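Local coordinates for actinorhodin polyketide putative beta-ketoacyl synthase 2 (Streptomyces coelicolor A3, PDB 1TQY), which serves as the chain length factor in actinorhodin polyketide biosynthesis and may have beta-ketoacyl synthase activity, at residues B[80-91]-B[147-158]. Sequence-based numbering, arbitrary orientation.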
ATOM      1  N   THR B  80     -11.501  -5.042  -8.938  1.00 23.32           N
ATOM      2  CA  THR B  80     -12.329  -4.333  -7.966  1.00 22.35           C
ATOM      3  C   THR B  80     -13.751  -4.892  -7.843  1.00 23.47           C
ATOM      4  O   THR B  80     -14.333  -4.942  -6.749  1.00 23.41           O
ATOM      5  CB  THR B  80     -12.373  -2.838  -8.294  1.00 22.86           C
ATOM      6  OG1 THR B  80     -11.038  -2.318  -8.270  1.00 22.03           O
ATOM      7  CG2 THR B  80     -13.226  -2.088  -7.272  1.00 23.24           C
ATOM      8  N   ARG B  81     -14.308  -5.332  -8.964  1.00 23.41           N
ATOM      9  CA  ARG B  81     -15.657  -5.890  -8.957  1.00 24.05           C
ATOM     10  C   ARG B  81     -15.690  -7.173  -8.146  1.00 24.70           C
ATOM     11  O   ARG B  81     -16.652  -7.454  -7.421  1.00 23.76           O
ATOM     12  CB  ARG B  81     -16.126  -6.155 -10.384  1.00 24.66           C
ATOM     13  CG  ARG B  81     -16.177  -4.895 -11.212  1.00 23.95           C
ATOM     14  CD  ARG B  81     -16.469  -5.247 -12.637  1.00 23.13           C
ATOM     15  NE  ARG B  81     -16.593  -4.087 -13.513  1.00 23.44           N
ATOM     16  CZ  ARG B  81     -16.863  -4.190 -14.809  1.00 23.96           C
ATOM     17  NH1 ARG B  81     -17.029  -5.396 -15.352  1.00 25.06           N
ATOM     18  NH2 ARG B  81     -16.968  -3.104 -15.557  1.00 22.17           N
ATOM     19  N   LEU B  82     -14.625  -7.956  -8.270  1.00 24.27           N
ATOM     20  CA  LEU B  82     -14.512  -9.198  -7.526  1.00 24.29           C
ATOM     21  C   LEU B  82     -14.374  -8.890  -6.032  1.00 23.16           C
ATOM     22  O   LEU B  82     -15.006  -9.541  -5.201  1.00 25.37           O
ATOM     23  CB  LEU B  82     -13.306  -9.995  -8.033  1.00 24.14           C
ATOM     24  CG  LEU B  82     -13.518 -10.573  -9.433  1.00 24.28           C
ATOM     25  CD1 LEU B  82     -12.187 -10.887 -10.094  1.00 25.66           C
ATOM     26  CD2 LEU B  82     -14.382 -11.800  -9.337  1.00 22.53           C
ATOM     27  N   ALA B  83     -13.569  -7.884  -5.703  1.00 22.44           N
ATOM     28  CA  ALA B  83     -13.351  -7.478  -4.320  1.00 21.34           C
ATOM     29  C   ALA B  83     -14.635  -6.959  -3.674  1.00 22.33           C
ATOM     30  O   ALA B  83     -14.896  -7.234  -2.508  1.00 22.91           O
ATOM     31  CB  ALA B  83     -12.267  -6.399  -4.259  1.00 19.88           C
ATOM     32  N   LEU B  84     -15.421  -6.194  -4.425  1.00 21.47           N
ATOM     33  CA  LEU B  84     -16.673  -5.658  -3.897  1.00 23.46           C
ATOM     34  C   LEU B  84     -17.658  -6.807  -3.678  1.00 23.99           C
ATOM     35  O   LEU B  84     -18.397  -6.814  -2.702  1.00 26.24           O
ATOM     36  CB  LEU B  84     -17.280  -4.631  -4.869  1.00 22.76           C
ATOM     37  CG  LEU B  84     -16.591  -3.262  -5.022  1.00 23.53           C
ATOM     38  CD1 LEU B  84     -17.142  -2.532  -6.241  1.00 25.16           C
ATOM     39  CD2 LEU B  84     -16.817  -2.434  -3.760  1.00 20.40           C
ATOM     40  N   THR B  85     -17.654  -7.783  -4.580  1.00 23.76           N
ATOM     41  CA  THR B  85     -18.562  -8.911  -4.459  1.00 23.80           C
ATOM     42  C   THR B  85     -18.172  -9.720  -3.243  1.00 24.46           C
ATOM     43  O   THR B  85     -19.019 -10.129  -2.440  1.00 25.70           O
ATOM     44  CB  THR B  85     -18.485  -9.806  -5.692  1.00 24.03           C
ATOM     45  OG1 THR B  85     -18.784  -9.030  -6.854  1.00 23.94           O
ATOM     46  CG2 THR B  85     -19.459 -10.960  -5.577  1.00 21.24           C
ATOM     47  N   ALA B  86     -16.869  -9.941  -3.117  1.00 25.44           N
ATOM     48  CA  ALA B  86     -16.305 -10.680  -1.998  1.00 25.27           C
ATOM     49  C   ALA B  86     -16.644  -9.951  -0.703  1.00 23.75           C
ATOM     50  O   ALA B  86     -17.157 -10.557   0.237  1.00 24.63           O
ATOM     51  CB  ALA B  86     -14.791 -10.782  -2.161  1.00 25.18           C
ATOM     52  N   ALA B  87     -16.369  -8.650  -0.666  1.00 23.58           N
ATOM     53  CA  ALA B  87     -16.635  -7.856   0.526  1.00 22.81           C
ATOM     54  C   ALA B  87     -18.095  -7.933   0.962  1.00 24.37           C
ATOM     55  O   ALA B  87     -18.382  -8.145   2.137  1.00 23.30           O
ATOM     56  CB  ALA B  87     -16.222  -6.404   0.296  1.00 23.13           C
ATOM     57  N   ASP B  88     -19.017  -7.768   0.021  1.00 26.50           N
ATOM     58  CA  ASP B  88     -20.436  -7.817   0.365  1.00 28.54           C
ATOM     59  C   ASP B  88     -20.805  -9.161   0.984  1.00 28.85           C
ATOM     60  O   ASP B  88     -21.451  -9.213   2.040  1.00 27.88           O
ATOM     61  CB  ASP B  88     -21.296  -7.551  -0.873  1.00 30.37           C
ATOM     62  CG  ASP B  88     -22.781  -7.577  -0.565  1.00 34.76           C
ATOM     63  OD1 ASP B  88     -23.251  -6.710   0.208  1.00 36.34           O
ATOM     64  OD2 ASP B  88     -23.484  -8.469  -1.094  1.00 36.70           O
ATOM     65  N   TRP B  89     -20.390 -10.249   0.333  1.00 29.08           N
ATOM     66  CA  TRP B  89     -20.656 -11.608   0.824  1.00 28.54           C
ATOM     67  C   TRP B  89     -20.083 -11.851   2.219  1.00 27.95           C
ATOM     68  O   TRP B  89     -20.688 -12.553   3.036  1.00 28.62           O
ATOM     69  CB  TRP B  89     -20.078 -12.664  -0.140  1.00 29.09           C
ATOM     70  CG  TRP B  89     -20.850 -12.805  -1.416  1.00 29.47           C
ATOM     71  CD1 TRP B  89     -22.115 -12.349  -1.660  1.00 30.07           C
ATOM     72  CD2 TRP B  89     -20.423 -13.467  -2.619  1.00 30.79           C
ATOM     73  NE1 TRP B  89     -22.500 -12.680  -2.939  1.00 32.25           N
ATOM     74  CE2 TRP B  89     -21.483 -13.366  -3.550  1.00 31.39           C
ATOM     75  CE3 TRP B  89     -19.249 -14.132  -3.000  1.00 30.99           C
ATOM     76  CZ2 TRP B  89     -21.407 -13.908  -4.841  1.00 30.95           C
ATOM     77  CZ3 TRP B  89     -19.169 -14.674  -4.287  1.00 32.19           C
ATOM     78  CH2 TRP B  89     -20.246 -14.558  -5.192  1.00 32.90           C
ATOM     79  N   ALA B  90     -18.916 -11.273   2.488  1.00 26.92           N
ATOM     80  CA  ALA B  90     -18.268 -11.435   3.786  1.00 28.07           C
ATOM     81  C   ALA B  90     -19.075 -10.741   4.891  1.00 29.04           C
ATOM     82  O   ALA B  90     -19.253 -11.292   5.979  1.00 28.29           O
ATOM     83  CB  ALA B  90     -16.849 -10.871   3.732  1.00 25.54           C
ATOM     84  N   LEU B  91     -19.558  -9.533   4.599  1.00 30.24           N
ATOM     85  CA  LEU B  91     -20.353  -8.775   5.560  1.00 30.60           C
ATOM     86  C   LEU B  91     -21.675  -9.463   5.885  1.00 32.93           C
ATOM     87  O   LEU B  91     -22.131  -9.430   7.033  1.00 33.07           O
ATOM     88  CB  LEU B  91     -20.623  -7.358   5.053  1.00 28.98           C
ATOM     89  CG  LEU B  91     -19.473  -6.349   5.199  1.00 28.18           C
ATOM     90  CD1 LEU B  91     -19.832  -5.036   4.503  1.00 26.91           C
ATOM     91  CD2 LEU B  91     -19.208  -6.106   6.687  1.00 27.11           C
ATOM     92  N   VAL B 147      -7.488   1.633  -4.688  1.00 20.40           N
ATOM     93  CA  VAL B 147      -8.849   1.492  -5.208  1.00 21.05           C
ATOM     94  C   VAL B 147      -9.821   0.593  -4.449  1.00 21.86           C
ATOM     95  O   VAL B 147     -10.909   1.041  -4.083  1.00 23.61           O
ATOM     96  CB  VAL B 147      -8.862   1.098  -6.735  1.00 19.81           C
ATOM     97  CG1 VAL B 147      -8.255  -0.298  -6.958  1.00 18.41           C
ATOM     98  CG2 VAL B 147     -10.291   1.150  -7.260  1.00 17.78           C
ATOM     99  N   ASN B 148      -9.443  -0.648  -4.171  1.00 22.67           N
ATOM    100  CA  ASN B 148     -10.366  -1.535  -3.475  1.00 23.02           C
ATOM    101  C   ASN B 148     -10.702  -1.155  -2.038  1.00 23.29           C
ATOM    102  O   ASN B 148     -11.769  -1.506  -1.528  1.00 22.24           O
ATOM    103  CB  ASN B 148      -9.868  -2.968  -3.557  1.00 23.59           C
ATOM    104  CG  ASN B 148      -9.654  -3.393  -4.981  1.00 24.69           C
ATOM    105  OD1 ASN B 148     -10.427  -3.006  -5.866  1.00 23.45           O
ATOM    106  ND2 ASN B 148      -8.610  -4.173  -5.228  1.00 23.83           N
ATOM    107  N   THR B 149      -9.811  -0.433  -1.374  1.00 23.82           N
ATOM    108  CA  THR B 149     -10.118  -0.021  -0.011  1.00 23.27           C
ATOM    109  C   THR B 149     -11.146   1.112  -0.087  1.00 24.66           C
ATOM    110  O   THR B 149     -12.179   1.075   0.585  1.00 24.94           O
ATOM    111  CB  THR B 149      -8.854   0.447   0.741  1.00 22.63           C
ATOM    112  OG1 THR B 149      -8.040  -0.692   1.052  1.00 18.25           O
ATOM    113  CG2 THR B 149      -9.226   1.144   2.033  1.00 21.49           C
ATOM    114  N   GLY B 150     -10.869   2.095  -0.935  1.00 23.35           N
ATOM    115  CA  GLY B 150     -11.779   3.212  -1.099  1.00 25.03           C
ATOM    116  C   GLY B 150     -13.167   2.835  -1.595  1.00 25.44           C
ATOM    117  O   GLY B 150     -14.156   3.419  -1.154  1.00 26.43           O
ATOM    118  N   GLN B 151     -13.256   1.876  -2.514  1.00 25.00           N
ATOM    119  CA  GLN B 151     -14.555   1.464  -3.041  1.00 24.52           C
ATOM    120  C   GLN B 151     -15.332   0.662  -2.009  1.00 25.40           C
ATOM    121  O   GLN B 151     -16.548   0.813  -1.883  1.00 26.35           O
ATOM    122  CB  GLN B 151     -14.397   0.637  -4.327  1.00 23.84           C
ATOM    123  CG  GLN B 151     -13.916   1.421  -5.552  1.00 24.60           C
ATOM    124  CD  GLN B 151     -14.976   2.355  -6.143  1.00 26.69           C
ATOM    125  OE1 GLN B 151     -14.803   2.885  -7.243  1.00 25.63           O
ATOM    126  NE2 GLN B 151     -16.072   2.558  -5.416  1.00 22.85           N
ATOM    127  N   ILE B 152     -14.646  -0.203  -1.268  1.00 24.17           N
ATOM    128  CA  ILE B 152     -15.334  -0.983  -0.245  1.00 23.52           C
ATOM    129  C   ILE B 152     -15.831  -0.008   0.836  1.00 22.73           C
ATOM    130  O   ILE B 152     -16.973  -0.104   1.303  1.00 20.86           O
ATOM    131  CB  ILE B 152     -14.388  -2.054   0.350  1.00 23.19           C
ATOM    132  CG1 ILE B 152     -14.127  -3.136  -0.715  1.00 24.07           C
ATOM    133  CG2 ILE B 152     -14.989  -2.662   1.593  1.00 19.04           C
ATOM    134  CD1 ILE B 152     -13.099  -4.181  -0.317  1.00 24.97           C
ATOM    135  N   SER B 153     -14.979   0.947   1.196  1.00 22.98           N
ATOM    136  CA  SER B 153     -15.298   1.966   2.205  1.00 24.78           C
ATOM    137  C   SER B 153     -16.576   2.740   1.865  1.00 25.55           C
ATOM    138  O   SER B 153     -17.496   2.846   2.679  1.00 26.10           O
ATOM    139  CB  SER B 153     -14.124   2.945   2.328  1.00 24.28           C
ATOM    140  OG  SER B 153     -14.530   4.179   2.897  1.00 26.83           O
ATOM    141  N   ILE B 154     -16.609   3.288   0.656  1.00 26.65           N
ATOM    142  CA  ILE B 154     -17.742   4.067   0.171  1.00 27.84           C
ATOM    143  C   ILE B 154     -19.029   3.257   0.068  1.00 27.85           C
ATOM    144  O   ILE B 154     -20.104   3.731   0.439  1.00 27.51           O
ATOM    145  CB  ILE B 154     -17.433   4.651  -1.221  1.00 26.98           C
ATOM    146  CG1 ILE B 154     -16.273   5.635  -1.112  1.00 26.77           C
ATOM    147  CG2 ILE B 154     -18.666   5.341  -1.801  1.00 28.85           C
ATOM    148  CD1 ILE B 154     -15.818   6.159  -2.432  1.00 23.82           C
ATOM    149  N   ARG B 155     -18.924   2.034  -0.434  1.00 27.14           N
ATOM    150  CA  ARG B 155     -20.108   1.222  -0.596  1.00 28.68           C
ATOM    151  C   ARG B 155     -20.761   0.805   0.712  1.00 29.35           C
ATOM    152  O   ARG B 155     -21.967   0.573   0.753  1.00 29.25           O
ATOM    153  CB  ARG B 155     -19.805  -0.033  -1.413  1.00 30.00           C
ATOM    154  CG  ARG B 155     -21.054  -0.583  -2.066  1.00 33.74           C
ATOM    155  CD  ARG B 155     -20.896  -2.030  -2.424  1.00 37.42           C
ATOM    156  NE  ARG B 155     -22.037  -2.545  -3.168  1.00 38.95           N
ATOM    157  CZ  ARG B 155     -22.152  -3.815  -3.537  1.00 42.29           C
ATOM    158  NH1 ARG B 155     -21.198  -4.682  -3.223  1.00 40.52           N
ATOM    159  NH2 ARG B 155     -23.213  -4.218  -4.223  1.00 43.07           N
ATOM    160  N   HIS B 156     -19.990   0.703   1.787  1.00 29.74           N
ATOM    161  CA  HIS B 156     -20.588   0.280   3.042  1.00 28.97           C
ATOM    162  C   HIS B 156     -20.621   1.366   4.105  1.00 28.48           C
ATOM    163  O   HIS B 156     -21.065   1.135   5.228  1.00 29.05           O
ATOM    164  CB  HIS B 156     -19.868  -0.975   3.537  1.00 28.45           C
ATOM    165  CG  HIS B 156     -19.904  -2.095   2.546  1.00 27.80           C
ATOM    166  ND1 HIS B 156     -21.044  -2.830   2.295  1.00 27.68           N
ATOM    167  CD2 HIS B 156     -18.972  -2.541   1.670  1.00 27.95           C
ATOM    168  CE1 HIS B 156     -20.814  -3.677   1.307  1.00 26.69           C
ATOM    169  NE2 HIS B 156     -19.564  -3.522   0.909  1.00 27.09           N
ATOM    170  N   GLY B 157     -20.176   2.561   3.733  1.00 28.62           N
ATOM    171  CA  GLY B 157     -20.175   3.670   4.666  1.00 28.12           C
ATOM    172  C   GLY B 157     -19.259   3.445   5.850  1.00 29.28           C
ATOM    173  O   GLY B 157     -19.595   3.774   6.992  1.00 28.24           O
ATOM    174  N   MET B 158     -18.088   2.878   5.577  1.00 27.95           N
ATOM    175  CA  MET B 158     -17.107   2.617   6.628  1.00 27.06           C
ATOM    176  C   MET B 158     -16.141   3.792   6.668  1.00 26.10           C
ATOM    177  O   MET B 158     -15.508   4.094   5.666  1.00 25.14           O
ATOM    178  CB  MET B 158     -16.384   1.300   6.340  1.00 27.90           C
ATOM    179  CG  MET B 158     -17.337   0.128   6.356  1.00 28.36           C
ATOM    180  SD  MET B 158     -16.563  -1.481   6.186  1.00 30.62           S
ATOM    181  CE  MET B 158     -18.053  -2.533   6.170  1.00 30.73           C
TER
HETATM  182  O   HOH W   1     -19.043  -4.759  -1.487  1.00 25.53           O
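Thr80 and Asn148 open the interface between two helices of the thiolase fold, 78-93 and 147-156, whose segments 80-91 and 147-156 pack at -43° with 9.7 Å between their axes; it illustrates how the character of a helix pair can change along its length, a polar contact at the Thr80 end giving way to apolar packing and then to a mixed far end. The hydroxyl OG1 of Thr80 donates to OD1 of Asn148 over 2.6 Å, arriving in the carbonyl plane at a C=O...donor angle of 154°. Its other branch, CG2, stands anti to the backbone N and lies against CG of Gln151, whose amide turns elsewhere, to Gln75. In the middle, CB of Ala87 meets CD1 of Ile152 at 3.9 Å, while CD2 of Leu84 rests against the backbone of Gln151 and CG1 of Ile152. Strand 106-111 backs Ile152, and strand 238-246 lies against Ala87.

Farther along, the His156 ring is sandwiched. CD1 of Leu91 sits over one face in a CH-pi contact, 3.5 Å from the centroid, and CB of Arg155 lies over the other, toward the rim. CE of Met158 meets the same leucine tip to tip, tightly. Arg155 runs extended from CG to NE with CG anti to its backbone N (chi1 -157°), carrying the guanidinium across to Asp88; their charges approach without a salt bridge and probably attract weakly. One water ties Leu84, Arg155 and His156 together, donating to O of Leu84, accepting from NH1 of Arg155 at 2.8 Å and bonding in the imidazole plane to NE2 of His156 at 2.7 Å.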